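PDB 5FP1: tonb-dependent siderophore receptor from Acinetobacter baumannii, which probably carries out the first step of iron uptake across the outer membrane by binding iron-chelating siderophores, possibly including ferric enterobactin. Local coordinates for residues Thr18-Asp26 / Ser45-Glu53. Residues are numbered along the deposited sequence; the frame is centred on the assembly and turned at random.
Sequences TQEESLKVD and SVISKQLIE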
loop_
_atom_site.group_PDB
_atom_site.type_symbol
_atom_site.label_atom_id
_atom_site.label_comp_id
_atom_site.label_asym_id
_atom_site.label_seq_id
_atom_site.Cartn_x
_atom_site.Cartn_y
_atom_site.Cartn_z
ATOM N N THR A 18 -22.618 -16.663 9.374
ATOM C CA THR A 18 -22.591 -15.268 9.903
ATOM C C THR A 18 -21.997 -14.281 8.894
ATOM O O THR A 18 -21.324 -14.679 7.936
ATOM C CB THR A 18 -21.773 -15.193 11.200
ATOM O OG1 THR A 18 -20.502 -15.828 10.996
ATOM C CG2 THR A 18 -22.516 -15.884 12.340
ATOM N N GLN A 19 -22.246 -12.992 9.125
ATOM C CA GLN A 19 -21.696 -11.918 8.291
ATOM C C GLN A 19 -20.164 -11.838 8.346
ATOM O O GLN A 19 -19.531 -11.534 7.338
ATOM C CB GLN A 19 -22.298 -10.566 8.693
ATOM C CG GLN A 19 -23.787 -10.443 8.412
ATOM C CD GLN A 19 -24.134 -10.756 6.966
ATOM O OE1 GLN A 19 -23.307 -10.591 6.064
ATOM N NE2 GLN A 19 -25.363 -11.214 6.737
ATOM N N GLU A 20 -19.579 -12.103 9.516
ATOM C CA GLU A 20 -18.117 -12.192 9.665
ATOM C C GLU A 20 -17.483 -13.202 8.714
ATOM O O GLU A 20 -16.290 -13.140 8.431
ATOM C CB GLU A 20 -17.751 -12.598 11.087
ATOM C CG GLU A 20 -17.398 -11.446 12.004
ATOM C CD GLU A 20 -16.688 -11.926 13.254
ATOM O OE1 GLU A 20 -15.630 -12.580 13.124
ATOM O OE2 GLU A 20 -17.187 -11.654 14.365
ATOM N N GLU A 21 -18.277 -14.152 8.243
ATOM C CA GLU A 21 -17.769 -15.177 7.365
ATOM C C GLU A 21 -18.024 -14.859 5.899
ATOM O O GLU A 21 -17.588 -15.600 5.037
ATOM C CB GLU A 21 -18.356 -16.540 7.745
ATOM C CG GLU A 21 -17.773 -17.075 9.046
ATOM C CD GLU A 21 -18.597 -18.190 9.661
ATOM O OE1 GLU A 21 -19.826 -18.231 9.433
ATOM O OE2 GLU A 21 -18.009 -19.020 10.386
ATOM N N SER A 22 -18.692 -13.747 5.601
ATOM C CA SER A 22 -18.959 -13.425 4.224
ATOM C C SER A 22 -17.778 -12.718 3.510
ATOM O O SER A 22 -17.120 -11.862 4.080
ATOM C CB SER A 22 -20.193 -12.547 4.095
ATOM O OG SER A 22 -20.504 -12.362 2.709
ATOM N N LEU A 23 -17.573 -13.074 2.251
ATOM C CA LEU A 23 -16.656 -12.357 1.375
ATOM C C LEU A 23 -17.240 -11.015 0.892
ATOM O O LEU A 23 -16.528 -10.182 0.345
ATOM C CB LEU A 23 -16.284 -13.239 0.192
ATOM C CG LEU A 23 -15.450 -14.498 0.504
ATOM C CD1 LEU A 23 -15.252 -15.296 -0.760
ATOM C CD2 LEU A 23 -14.099 -14.146 1.109
ATOM N N LYS A 24 -18.538 -10.817 1.112
ATOM C CA LYS A 24 -19.229 -9.591 0.733
ATOM C C LYS A 24 -19.298 -8.702 1.947
ATOM O O LYS A 24 -19.755 -9.124 3.019
ATOM C CB LYS A 24 -20.636 -9.959 0.231
ATOM C CG LYS A 24 -21.665 -8.849 0.065
ATOM C CD LYS A 24 -22.978 -9.492 -0.385
ATOM C CE LYS A 24 -24.097 -8.503 -0.619
ATOM N NZ LYS A 24 -24.795 -8.237 0.665
ATOM N N VAL A 25 -18.807 -7.475 1.817
ATOM C CA VAL A 25 -18.894 -6.529 2.915
ATOM C C VAL A 25 -19.860 -5.409 2.546
ATOM O O VAL A 25 -19.674 -4.769 1.516
ATOM C CB VAL A 25 -17.488 -5.961 3.220
ATOM C CG1 VAL A 25 -17.531 -4.931 4.341
ATOM C CG2 VAL A 25 -16.538 -7.102 3.559
ATOM N N ASP A 26 -20.872 -5.155 3.383
ATOM C CA ASP A 26 -21.954 -4.215 3.036
ATOM C C ASP A 26 -21.662 -2.781 3.418
ATOM O O ASP A 26 -22.098 -1.855 2.733
ATOM C CB ASP A 26 -23.283 -4.601 3.691
ATOM C CG ASP A 26 -23.835 -5.887 3.153
ATOM O OD1 ASP A 26 -23.585 -6.217 1.974
ATOM O OD2 ASP A 26 -24.510 -6.580 3.921
ATOM N N SER A 45 -13.267 -1.372 -2.780
ATOM C CA SER A 45 -13.113 -2.821 -2.618
ATOM C C SER A 45 -12.684 -3.106 -1.184
ATOM O O SER A 45 -11.787 -2.445 -0.645
ATOM C CB SER A 45 -12.037 -3.383 -3.533
ATOM O OG SER A 45 -12.432 -3.339 -4.898
ATOM N N VAL A 46 -13.257 -4.133 -0.589
ATOM C CA VAL A 46 -12.844 -4.541 0.759
ATOM C C VAL A 46 -12.218 -5.920 0.721
ATOM O O VAL A 46 -12.812 -6.881 0.229
ATOM C CB VAL A 46 -14.017 -4.499 1.740
ATOM C CG1 VAL A 46 -13.562 -4.923 3.139
ATOM C CG2 VAL A 46 -14.610 -3.103 1.785
ATOM N N ILE A 47 -10.973 -6.002 1.160
ATOM C CA ILE A 47 -10.328 -7.280 1.363
ATOM C C ILE A 47 -10.836 -7.814 2.701
ATOM O O ILE A 47 -10.428 -7.367 3.771
ATOM C CB ILE A 47 -8.797 -7.162 1.381
ATOM C CG1 ILE A 47 -8.306 -6.460 0.129
ATOM C CG2 ILE A 47 -8.188 -8.548 1.446
ATOM C CD1 ILE A 47 -6.808 -6.187 0.133
ATOM N N SER A 48 -11.778 -8.750 2.642
ATOM C CA SER A 48 -12.535 -9.125 3.831
ATOM C C SER A 48 -11.738 -10.010 4.799
ATOM O O SER A 48 -10.771 -10.664 4.423
ATOM C CB SER A 48 -13.804 -9.858 3.417
ATOM O OG SER A 48 -13.479 -11.096 2.824
ATOM N N LYS A 49 -12.196 -10.046 6.035
ATOM C CA LYS A 49 -11.696 -10.955 7.067
ATOM C C LYS A 49 -11.626 -12.382 6.554
ATOM O O LYS A 49 -10.600 -13.061 6.710
ATOM C CB LYS A 49 -12.593 -10.868 8.291
ATOM C CG LYS A 49 -12.167 -11.721 9.475
ATOM C CD LYS A 49 -13.131 -11.483 10.630
ATOM C CE LYS A 49 -12.629 -12.023 11.959
ATOM N NZ LYS A 49 -12.764 -13.487 11.998
ATOM N N GLN A 50 -12.680 -12.839 5.894
ATOM C CA GLN A 50 -12.701 -14.239 5.474
ATOM C C GLN A 50 -11.701 -14.495 4.361
ATOM O O GLN A 50 -11.077 -15.552 4.319
ATOM C CB GLN A 50 -14.104 -14.697 5.040
ATOM C CG GLN A 50 -14.197 -16.211 4.795
ATOM C CD GLN A 50 -13.901 -17.014 6.041
ATOM O OE1 GLN A 50 -14.478 -16.764 7.095
ATOM N NE2 GLN A 50 -12.967 -17.943 5.942
ATOM N N LEU A 51 -11.558 -13.544 3.450
ATOM C CA LEU A 51 -10.563 -13.682 2.403
ATOM C C LEU A 51 -9.163 -13.731 3.000
ATOM O O LEU A 51 -8.327 -14.534 2.576
ATOM C CB LEU A 51 -10.679 -12.553 1.375
ATOM C CG LEU A 51 -9.751 -12.617 0.159
ATOM C CD1 LEU A 51 -9.967 -13.878 -0.668
ATOM C CD2 LEU A 51 -9.973 -11.417 -0.746
ATOM N N ILE A 52 -8.920 -12.889 3.988
ATOM C CA ILE A 52 -7.629 -12.842 4.675
ATOM C C ILE A 52 -7.358 -14.207 5.346
ATOM O O ILE A 52 -6.276 -14.784 5.218
ATOM C CB ILE A 52 -7.587 -11.680 5.680
ATOM C CG1 ILE A 52 -7.550 -10.324 4.915
ATOM C CG2 ILE A 52 -6.379 -11.812 6.597
ATOM C CD1 ILE A 52 -7.837 -9.132 5.787
ATOM N N GLU A 53 -8.365 -14.759 6.004
ATOM C CA GLU A 53 -8.227 -16.098 6.606
ATOM C C GLU A 53 -8.024 -17.228 5.606
ATOM O O GLU A 53 -7.187 -18.096 5.814
ATOM C CB GLU A 53 -9.417 -16.375 7.548
ATOM C CG GLU A 53 -9.217 -15.598 8.845
ATOM C CD GLU A 53 -10.396 -15.633 9.801
ATOM O OE1 GLU A 53 -11.269 -16.524 9.661
ATOM O OE2 GLU A 53 -10.430 -14.746 10.695
HETATM O O HOH W 1 -15.361 -11.681 6.120
HETATM O O HOH W 2 -13.723 -10.586 0.238
#
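Val46 meets Val25 at about a right angle. CG1 of Val46 lies 3.7 Å from CG2 of Val25, and the same Val25 methyl also touches CB of Ser48. Ser48 is the N-cap of the helix that starts at Lys49. Its OG accepts from Leu51 N in a nearly straight bond (160°), at 3.2 Å. A water 2.6 Å from Ser48 OG donates to Leu23 O, so the water links the cap to residues 18-26. CD2 of Leu23 packs alongside the capping bond, 3.6 Å from Ser48 OG. Lys49 reaches out with CG anti to its backbone N (chi1 -178°) and bends only at the last torsion. This bend sets NZ between two carboxylates: a weak bond to Glu20 OE1 across the contact at 3.2 Å, and one to Glu53 OE2 on the next turn. The lysine probably offsets the repulsion between the two acids. Glu20 is poorly ordered and its bond is weak, so the Glu20 side of the network is probably the looser one. Gln50 N, at the first turn of the helix, gives its hydrogen to a second water. That water donates to Glu20 O and to Ser22 O, 2.7 Å away, and so bridges the segments through backbone atoms. The Gln50 chain folds at chi2 (62°) and runs beside Glu21, with CG 3.5 Å from Glu21 O. Gln50 NE2 hydrogen-bonds to Asp54 OD1. Leu51 CB closes on Leu23 CD2 at 3.8 Å. The contact joins residues 18-26 to strand 43-47 and helix 49-55 of the plug domain. Strand 43-47 pairs with strand 114-121 at one margin of the plug sheet. Ser22 OG hydrogen-bonds to Glu577 OE2, just before strand 582-597. Helix 49-55 lies against the barrel wall, where Leu23 and Leu51 both touch Ser585 of that strand.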